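Long-range contacts in geranyltranstransferase (Thermotoga neapolitana, PDB 4WK5), which probably acts as a magnesium-dependent prenyltransferase of the FPP/GGPP synthase family, joining isoprenoid diphosphate units: residues Leu211-Tyr222 with Ala257-Val268; Leu93-Ile101 with Ser112-Leu123. All blocks are in the same frame, centred on the assembly; numbering follows the deposited sequence.

Interaction 1 (Leu211-Tyr222 with Ala257-Val268); sequences LGEKFGVAFQIY and AKQLADKYYEEV
The hydroxyl of Tyr222 donates to Asp262 across the two helices, a short bond of 2.6 Å from OH to OD1. OD1 receives it on its anti lone pair, and the carboxylate is turned 43° from the phenol ring. One helical turn earlier, Lys258 forms a salt bridge to the syn lone pair of OD2, so each oxygen of Asp262 has its own donor. With CG anti to its carbonyl carbon (chi1 -74°), the Tyr222 ring turns one face to Ala261, whose CB makes a CH-pi contact 3.9 Å from the ring centroid. CD1 of Tyr265 meets the edge of the same ring, while CE1 of Tyr265 lies 3.3 Å from CE2 of Phe215. Both ring pairs are oblique, and the three rings form an aromatic cluster that reaches helix 278-289, where Leu284 O accepts a hydrogen bond from Tyr265 OH. The helices run roughly antiparallel, at 144°, with axes 8.4 Å apart at their closest. Ala218 and Ala261 face each other where the backbones come nearest, Ala218 CB 3.5 Å from Ala261 O, and Ile221 CG2 packs on Ala261 CB. Toward Leu211, Lys214 crosses Tyr264 at about a right angle, its CD over one ring face; Leu260 CD1 covers the opposite face, and Tyr264 OH bonds to Glu179. Lys214 NZ then reaches OE1 of Glu267 in a 3.2 Å salt bridge. A mostly apolar, largely aromatic seam, with one alanine pair at its middle and a polar link near each end, packs helix 206-229, carrier of the family's second aspartate-rich motif just past Tyr222, against helix 248-274.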
# COMPACT_ATOMS: atom_id res chain seq x y z
N LEU A 211 -19.85 -5.32 15.03
CA LEU A 211 -19.33 -6.40 15.88
C LEU A 211 -17.82 -6.51 15.82
O LEU A 211 -17.15 -6.62 16.85
CB LEU A 211 -19.95 -7.74 15.47
CG LEU A 211 -21.42 -7.98 15.77
CD1 LEU A 211 -21.74 -9.44 15.46
CD2 LEU A 211 -21.77 -7.62 17.21
N GLY A 212 -17.27 -6.48 14.61
CA GLY A 212 -15.84 -6.61 14.45
C GLY A 212 -15.08 -5.47 15.08
O GLY A 212 -14.01 -5.65 15.66
N GLU A 213 -15.63 -4.26 14.97
CA GLU A 213 -14.98 -3.11 15.58
C GLU A 213 -14.91 -3.25 17.09
O GLU A 213 -13.85 -3.03 17.69
CB GLU A 213 -15.69 -1.81 15.21
CG GLU A 213 -14.82 -0.61 15.50
CD GLU A 213 -15.61 0.67 15.61
OE1 GLU A 213 -16.09 1.17 14.57
OE2 GLU A 213 -15.73 1.19 16.75
N LYS A 214 -16.02 -3.64 17.72
CA LYS A 214 -16.01 -3.82 19.17
C LYS A 214 -15.10 -4.97 19.58
O LYS A 214 -14.36 -4.86 20.56
CB LYS A 214 -17.43 -4.03 19.71
CG LYS A 214 -18.32 -2.82 19.51
CD LYS A 214 -19.50 -2.83 20.47
CE LYS A 214 -19.83 -1.41 20.92
NZ LYS A 214 -20.87 -1.38 21.98
N PHE A 215 -15.14 -6.07 18.83
CA PHE A 215 -14.23 -7.17 19.11
C PHE A 215 -12.78 -6.68 19.07
O PHE A 215 -11.97 -7.01 19.94
CB PHE A 215 -14.43 -8.32 18.13
CG PHE A 215 -13.45 -9.45 18.32
CD1 PHE A 215 -12.28 -9.52 17.57
CD2 PHE A 215 -13.67 -10.43 19.28
CE1 PHE A 215 -11.37 -10.53 17.76
CE2 PHE A 215 -12.76 -11.44 19.47
CZ PHE A 215 -11.61 -11.49 18.71
N GLY A 216 -12.46 -5.88 18.05
CA GLY A 216 -11.11 -5.35 17.89
C GLY A 216 -10.66 -4.47 19.04
O GLY A 216 -9.52 -4.56 19.48
N VAL A 217 -11.54 -3.60 19.53
CA VAL A 217 -11.17 -2.77 20.67
C VAL A 217 -10.89 -3.66 21.90
O VAL A 217 -9.90 -3.46 22.60
CB VAL A 217 -12.26 -1.72 21.00
CG1 VAL A 217 -11.94 -1.02 22.31
CG2 VAL A 217 -12.34 -0.71 19.86
N ALA A 218 -11.76 -4.64 22.13
CA ALA A 218 -11.58 -5.57 23.25
C ALA A 218 -10.28 -6.36 23.10
O ALA A 218 -9.54 -6.56 24.07
CB ALA A 218 -12.77 -6.53 23.34
N PHE A 219 -10.00 -6.79 21.87
CA PHE A 219 -8.77 -7.52 21.56
C PHE A 219 -7.54 -6.69 21.93
O PHE A 219 -6.59 -7.20 22.53
CB PHE A 219 -8.77 -7.89 20.07
CG PHE A 219 -7.67 -8.83 19.66
CD1 PHE A 219 -7.85 -10.21 19.74
CD2 PHE A 219 -6.47 -8.35 19.13
CE1 PHE A 219 -6.85 -11.08 19.34
CE2 PHE A 219 -5.47 -9.21 18.73
CZ PHE A 219 -5.66 -10.59 18.83
N GLN A 220 -7.53 -5.41 21.56
CA GLN A 220 -6.38 -4.56 21.85
C GLN A 220 -6.23 -4.31 23.36
O GLN A 220 -5.11 -4.27 23.87
CB GLN A 220 -6.47 -3.22 21.10
CG GLN A 220 -5.19 -2.37 21.22
CD GLN A 220 -5.14 -1.16 20.29
OE1 GLN A 220 -5.91 -1.06 19.33
NE2 GLN A 220 -4.23 -0.23 20.58
N ILE A 221 -7.35 -4.17 24.07
CA ILE A 221 -7.29 -3.99 25.53
C ILE A 221 -6.72 -5.23 26.20
O ILE A 221 -5.88 -5.12 27.09
CB ILE A 221 -8.68 -3.69 26.14
CG1 ILE A 221 -9.21 -2.34 25.63
CG2 ILE A 221 -8.63 -3.71 27.68
CD1 ILE A 221 -10.67 -2.12 25.92
N TYR A 222 -7.18 -6.40 25.77
CA TYR A 222 -6.65 -7.64 26.32
C TYR A 222 -5.15 -7.73 26.07
O TYR A 222 -4.41 -8.19 26.93
CB TYR A 222 -7.36 -8.86 25.73
CG TYR A 222 -8.76 -9.08 26.25
CD1 TYR A 222 -9.09 -8.84 27.57
CD2 TYR A 222 -9.76 -9.52 25.39
CE1 TYR A 222 -10.39 -9.05 28.04
CE2 TYR A 222 -11.05 -9.73 25.84
CZ TYR A 222 -11.37 -9.49 27.16
OH TYR A 222 -12.66 -9.70 27.58
N ALA A 257 -10.78 -0.78 32.34
CA ALA A 257 -10.38 -1.22 31.00
C ALA A 257 -10.79 -2.68 30.75
O ALA A 257 -11.34 -3.01 29.70
CB ALA A 257 -8.86 -1.05 30.79
N LYS A 258 -10.54 -3.54 31.73
CA LYS A 258 -10.90 -4.95 31.59
C LYS A 258 -12.43 -5.10 31.52
O LYS A 258 -12.94 -5.91 30.75
CB LYS A 258 -10.35 -5.78 32.76
CG LYS A 258 -10.72 -7.25 32.68
CD LYS A 258 -9.95 -8.09 33.68
CE LYS A 258 -10.22 -9.57 33.46
NZ LYS A 258 -11.64 -9.94 33.77
N GLN A 259 -13.14 -4.30 32.31
CA GLN A 259 -14.60 -4.32 32.30
C GLN A 259 -15.15 -3.96 30.93
O GLN A 259 -16.11 -4.57 30.46
CB GLN A 259 -15.17 -3.35 33.34
CG GLN A 259 -15.49 -3.98 34.68
CD GLN A 259 -15.97 -2.95 35.69
OE1 GLN A 259 -16.44 -1.87 35.31
NE2 GLN A 259 -15.85 -3.27 36.97
N LEU A 260 -14.54 -2.96 30.30
CA LEU A 260 -14.95 -2.54 28.96
C LEU A 260 -14.70 -3.65 27.95
O LEU A 260 -15.57 -3.96 27.13
CB LEU A 260 -14.21 -1.27 28.53
CG LEU A 260 -14.66 -0.68 27.20
CD1 LEU A 260 -16.13 -0.29 27.28
CD2 LEU A 260 -13.81 0.52 26.82
N ALA A 261 -13.51 -4.25 28.02
CA ALA A 261 -13.15 -5.33 27.11
C ALA A 261 -14.08 -6.52 27.29
O ALA A 261 -14.56 -7.11 26.31
CB ALA A 261 -11.70 -5.75 27.32
N ASP A 262 -14.36 -6.86 28.54
CA ASP A 262 -15.25 -7.98 28.82
C ASP A 262 -16.65 -7.71 28.29
O ASP A 262 -17.29 -8.60 27.75
CB ASP A 262 -15.31 -8.27 30.32
CG ASP A 262 -14.05 -8.92 30.86
OD1 ASP A 262 -13.25 -9.46 30.07
OD2 ASP A 262 -13.87 -8.92 32.10
N LYS A 263 -17.11 -6.47 28.44
CA LYS A 263 -18.45 -6.10 28.01
C LYS A 263 -18.60 -6.24 26.51
O LYS A 263 -19.58 -6.83 26.03
CB LYS A 263 -18.79 -4.66 28.42
CG LYS A 263 -20.19 -4.23 27.99
CD LYS A 263 -20.49 -2.79 28.34
CE LYS A 263 -19.78 -1.82 27.41
NZ LYS A 263 -20.01 -0.39 27.79
N TYR A 264 -17.63 -5.69 25.78
CA TYR A 264 -17.59 -5.79 24.32
C TYR A 264 -17.50 -7.25 23.86
O TYR A 264 -18.22 -7.66 22.95
CB TYR A 264 -16.39 -5.01 23.76
CG TYR A 264 -16.55 -3.51 23.72
CD1 TYR A 264 -17.73 -2.88 24.11
CD2 TYR A 264 -15.50 -2.70 23.26
CE1 TYR A 264 -17.86 -1.50 24.06
CE2 TYR A 264 -15.63 -1.32 23.20
CZ TYR A 264 -16.80 -0.73 23.60
OH TYR A 264 -16.92 0.64 23.55
N TYR A 265 -16.62 -8.02 24.49
CA TYR A 265 -16.45 -9.42 24.12
C TYR A 265 -17.75 -10.19 24.30
O TYR A 265 -18.14 -10.98 23.44
CB TYR A 265 -15.35 -10.08 24.94
CG TYR A 265 -14.59 -11.13 24.17
CD1 TYR A 265 -13.41 -10.81 23.51
CD2 TYR A 265 -15.05 -12.44 24.09
CE1 TYR A 265 -12.71 -11.77 22.80
CE2 TYR A 265 -14.36 -13.39 23.37
CZ TYR A 265 -13.19 -13.06 22.73
OH TYR A 265 -12.49 -14.01 22.02
N GLU A 266 -18.43 -9.95 25.41
CA GLU A 266 -19.68 -10.65 25.70
C GLU A 266 -20.76 -10.25 24.71
O GLU A 266 -21.53 -11.10 24.26
CB GLU A 266 -20.14 -10.40 27.13
CG GLU A 266 -21.41 -11.16 27.52
CD GLU A 266 -21.26 -12.67 27.40
OE1 GLU A 266 -20.13 -13.17 27.56
OE2 GLU A 266 -22.27 -13.35 27.14
N GLU A 267 -20.83 -8.96 24.36
CA GLU A 267 -21.79 -8.50 23.36
C GLU A 267 -21.57 -9.20 22.02
O GLU A 267 -22.53 -9.62 21.37
CB GLU A 267 -21.68 -6.98 23.18
CG GLU A 267 -22.22 -6.19 24.37
CD GLU A 267 -22.00 -4.69 24.25
OE1 GLU A 267 -21.33 -4.26 23.28
OE2 GLU A 267 -22.49 -3.94 25.12
N VAL A 268 -20.31 -9.34 21.62
CA VAL A 268 -19.99 -9.98 20.35
C VAL A 268 -20.37 -11.46 20.38
O VAL A 268 -21.02 -11.95 19.45
CB VAL A 268 -18.50 -9.81 20.01
CG1 VAL A 268 -18.12 -10.69 18.82
CG2 VAL A 268 -18.20 -8.35 19.72
O HOH W 1 -21.60 -1.08 24.72

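Interaction 2 (Leu93-Ile101 with Ser112-Leu123); sequences LVHDDLPPI and SCHRAYGEGIAL
Pro99 and Leu98 lie over one face of the His114 imidazole, with Pro99 CD 3.7 Å from the ring centroid and 17° off the normal, and Leu98 CA further to the side; both are CH-pi contacts. The opposite face carries Ser112 OG, whose hydrogen bond goes to Ala104 O. His114 takes the crowded position, CG between its backbone N and carbonyl carbon (chi1 63°), which turns the ring toward the turn at Leu98-Ile101. Its CE1 comes 2.9 Å from Asp97 O, obliquely to the ring, and in the ring plane a water 3.0 Å from ND1 bridges to Val94 O. With an alanine here in place of His114, the Pro99 ring is likely to lose the flat surface it packs on, and the water bound to Val94 O its ring-nitrogen partner. Pro99 also meets the carboxylate of Glu119, which approaches from the opposite direction; Pro99 CG lies 3.5 Å from Glu119 CD.

The chain here, from Asp96 to Asp102, is the first aspartate-rich motif (DDxxxxD) of this family, at the C-terminal end of helix 75-96; in relatives it binds the magnesium ions that hold the allylic diphosphate. Asp97 makes a salt bridge to Arg107, and a water links its OD2 to the backbone N of Cys113 at the start of helix 113-117.

Leu98 slides past His114 in the opposite direction, placing CD2 against His114 CB and 4.0 Å from Ala122 CB. Val94 CG1 packs on Cys113 CB and the carbonyl of Ala122. His95 points NE2 at Leu123 O, 2.9 Å away and nearly straight at 173°; the oxygen lies in the imidazole plane and offers a lone pair. ND1 of the same ring bonds to Asp127 of the second subunit.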
# COMPACT_ATOMS: atom_id res chain seq x y z
N LEU A 93 3.01 -4.81 10.82
CA LEU A 93 3.97 -5.14 11.88
C LEU A 93 5.41 -4.87 11.45
O LEU A 93 6.22 -4.39 12.24
CB LEU A 93 3.83 -6.61 12.30
CG LEU A 93 2.49 -7.00 12.90
CD1 LEU A 93 2.51 -8.49 13.24
CD2 LEU A 93 2.21 -6.15 14.13
N VAL A 94 5.73 -5.17 10.19
CA VAL A 94 7.06 -4.87 9.66
C VAL A 94 7.39 -3.38 9.78
O VAL A 94 8.46 -3.00 10.26
CB VAL A 94 7.18 -5.31 8.19
CG1 VAL A 94 8.49 -4.82 7.60
CG2 VAL A 94 7.10 -6.85 8.10
N HIS A 95 6.47 -2.52 9.37
CA HIS A 95 6.70 -1.08 9.49
C HIS A 95 6.67 -0.61 10.94
O HIS A 95 7.50 0.22 11.35
CB HIS A 95 5.68 -0.31 8.64
CG HIS A 95 6.04 -0.28 7.18
ND1 HIS A 95 5.34 0.46 6.24
CD2 HIS A 95 7.03 -0.92 6.51
CE1 HIS A 95 5.90 0.28 5.06
NE2 HIS A 95 6.92 -0.54 5.19
N ASP A 96 5.74 -1.14 11.73
CA ASP A 96 5.64 -0.70 13.12
C ASP A 96 6.88 -1.05 13.93
O ASP A 96 7.24 -0.31 14.84
CB ASP A 96 4.40 -1.32 13.79
CG ASP A 96 3.10 -0.74 13.26
OD1 ASP A 96 3.15 0.33 12.62
OD2 ASP A 96 2.04 -1.34 13.50
N ASP A 97 7.54 -2.16 13.61
CA ASP A 97 8.75 -2.54 14.33
C ASP A 97 9.96 -1.66 14.05
O ASP A 97 10.93 -1.71 14.78
CB ASP A 97 9.17 -3.98 14.01
CG ASP A 97 8.28 -5.01 14.67
OD1 ASP A 97 7.54 -4.67 15.63
OD2 ASP A 97 8.35 -6.18 14.23
N LEU A 98 9.93 -0.90 12.95
CA LEU A 98 11.11 -0.17 12.52
C LEU A 98 11.61 0.81 13.58
O LEU A 98 10.83 1.30 14.39
CB LEU A 98 10.82 0.57 11.20
CG LEU A 98 10.51 -0.35 10.00
CD1 LEU A 98 10.12 0.48 8.82
CD2 LEU A 98 11.72 -1.17 9.62
N PRO A 99 12.92 1.06 13.61
CA PRO A 99 13.51 1.94 14.63
C PRO A 99 12.84 3.32 14.80
O PRO A 99 12.72 3.75 15.94
CB PRO A 99 14.96 2.09 14.15
CG PRO A 99 15.24 0.78 13.47
CD PRO A 99 13.95 0.49 12.71
N PRO A 100 12.39 3.98 13.71
CA PRO A 100 11.71 5.26 13.95
C PRO A 100 10.32 5.14 14.57
O PRO A 100 9.77 6.17 15.00
CB PRO A 100 11.58 5.85 12.54
CG PRO A 100 12.56 5.13 11.71
CD PRO A 100 12.62 3.74 12.28
N ILE A 101 9.74 3.95 14.60
CA ILE A 101 8.42 3.75 15.19
C ILE A 101 8.56 3.00 16.52
O ILE A 101 8.87 3.64 17.53
CB ILE A 101 7.45 3.04 14.22
CG1 ILE A 101 7.44 3.79 12.89
CG2 ILE A 101 6.04 2.99 14.79
CD1 ILE A 101 6.32 3.39 11.95
N SER A 112 13.44 -9.06 14.43
CA SER A 112 12.50 -8.32 13.61
C SER A 112 13.04 -8.26 12.18
O SER A 112 14.21 -8.55 11.94
CB SER A 112 12.32 -6.92 14.18
OG SER A 112 13.58 -6.28 14.25
N CYS A 113 12.19 -7.89 11.23
CA CYS A 113 12.59 -7.92 9.82
C CYS A 113 13.79 -6.99 9.58
O CYS A 113 14.73 -7.38 8.89
CB CYS A 113 11.41 -7.52 8.93
SG CYS A 113 11.69 -7.76 7.13
N HIS A 114 13.79 -5.79 10.17
CA HIS A 114 14.91 -4.88 9.93
C HIS A 114 16.19 -5.34 10.63
O HIS A 114 17.29 -5.00 10.18
CB HIS A 114 14.56 -3.45 10.36
CG HIS A 114 14.27 -3.32 11.83
ND1 HIS A 114 13.03 -3.58 12.36
CD2 HIS A 114 15.06 -2.92 12.86
CE1 HIS A 114 13.07 -3.37 13.67
NE2 HIS A 114 14.28 -2.97 13.99
N ARG A 115 16.07 -6.11 11.70
CA ARG A 115 17.27 -6.65 12.33
C ARG A 115 17.84 -7.75 11.43
O ARG A 115 19.06 -7.88 11.28
CB ARG A 115 16.97 -7.19 13.74
CG ARG A 115 16.77 -6.08 14.77
CD ARG A 115 18.10 -5.40 15.11
NE ARG A 115 18.91 -6.28 15.96
CZ ARG A 115 20.17 -6.05 16.31
NH1 ARG A 115 20.79 -4.96 15.89
NH2 ARG A 115 20.81 -6.91 17.09
N ALA A 116 16.96 -8.52 10.80
CA ALA A 116 17.39 -9.63 9.95
C ALA A 116 17.97 -9.15 8.62
O ALA A 116 18.91 -9.75 8.13
CB ALA A 116 16.23 -10.60 9.71
N TYR A 117 17.40 -8.08 8.06
CA TYR A 117 17.69 -7.61 6.70
C TYR A 117 18.13 -6.15 6.55
O TYR A 117 18.52 -5.72 5.46
CB TYR A 117 16.45 -7.81 5.81
CG TYR A 117 16.28 -9.24 5.39
CD1 TYR A 117 15.50 -10.13 6.14
CD2 TYR A 117 16.89 -9.70 4.24
CE1 TYR A 117 15.37 -11.46 5.73
CE2 TYR A 117 16.76 -10.99 3.83
CZ TYR A 117 16.02 -11.87 4.57
OH TYR A 117 15.93 -13.15 4.09
N GLY A 118 18.05 -5.37 7.62
CA GLY A 118 18.35 -3.95 7.52
C GLY A 118 17.07 -3.15 7.34
O GLY A 118 16.08 -3.70 6.85
N GLU A 119 17.10 -1.88 7.73
CA GLU A 119 15.90 -1.03 7.65
C GLU A 119 15.39 -0.80 6.24
O GLU A 119 14.18 -0.76 6.03
CB GLU A 119 16.15 0.33 8.29
CG GLU A 119 16.39 0.26 9.77
CD GLU A 119 16.66 1.62 10.37
OE1 GLU A 119 15.77 2.50 10.24
OE2 GLU A 119 17.74 1.81 10.96
N GLY A 120 16.30 -0.61 5.28
CA GLY A 120 15.90 -0.32 3.91
C GLY A 120 15.14 -1.48 3.29
O GLY A 120 14.04 -1.32 2.74
N ILE A 121 15.74 -2.66 3.35
CA ILE A 121 15.09 -3.85 2.80
C ILE A 121 13.78 -4.13 3.54
O ILE A 121 12.77 -4.48 2.91
CB ILE A 121 16.03 -5.08 2.89
CG1 ILE A 121 17.28 -4.85 2.04
CG2 ILE A 121 15.30 -6.37 2.51
CD1 ILE A 121 17.01 -4.70 0.57
N ALA A 122 13.78 -3.96 4.86
CA ALA A 122 12.55 -4.22 5.64
C ALA A 122 11.42 -3.25 5.26
O ALA A 122 10.26 -3.67 5.12
CB ALA A 122 12.85 -4.15 7.15
N LEU A 123 11.75 -1.97 5.07
CA LEU A 123 10.78 -0.98 4.63
C LEU A 123 10.12 -1.40 3.33
O LEU A 123 8.89 -1.38 3.17
CB LEU A 123 11.51 0.35 4.47
CG LEU A 123 10.87 1.72 4.36
CD1 LEU A 123 11.82 2.63 5.10
CD2 LEU A 123 10.78 2.11 2.91
O HOH W 2 10.72 -4.62 10.78
O HOH W 3 9.56 -6.92 11.89

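How the interactions relate
Along the chain interaction 2 closes before interaction 1 opens, and the two lie on opposite sides of the chain's centre, their centres 30 Å apart and their nearest atoms about 9 Å apart without touching. They share no helix: 93-101 and 112-123 join the end of helix 75-96 to helices 113-117 and 119-138, whereas 211-222 and 257-268 pair helix 206-229 with helix 248-274. Both belong to the all-helical prenyl synthase fold. Interaction 2 frames its first aspartate-rich motif beside the second subunit; in interaction 1, which no other chain touches, segment 211-222 belongs to the helix that carries the second motif. In relatives the two motifs face each other across the active-site cavity.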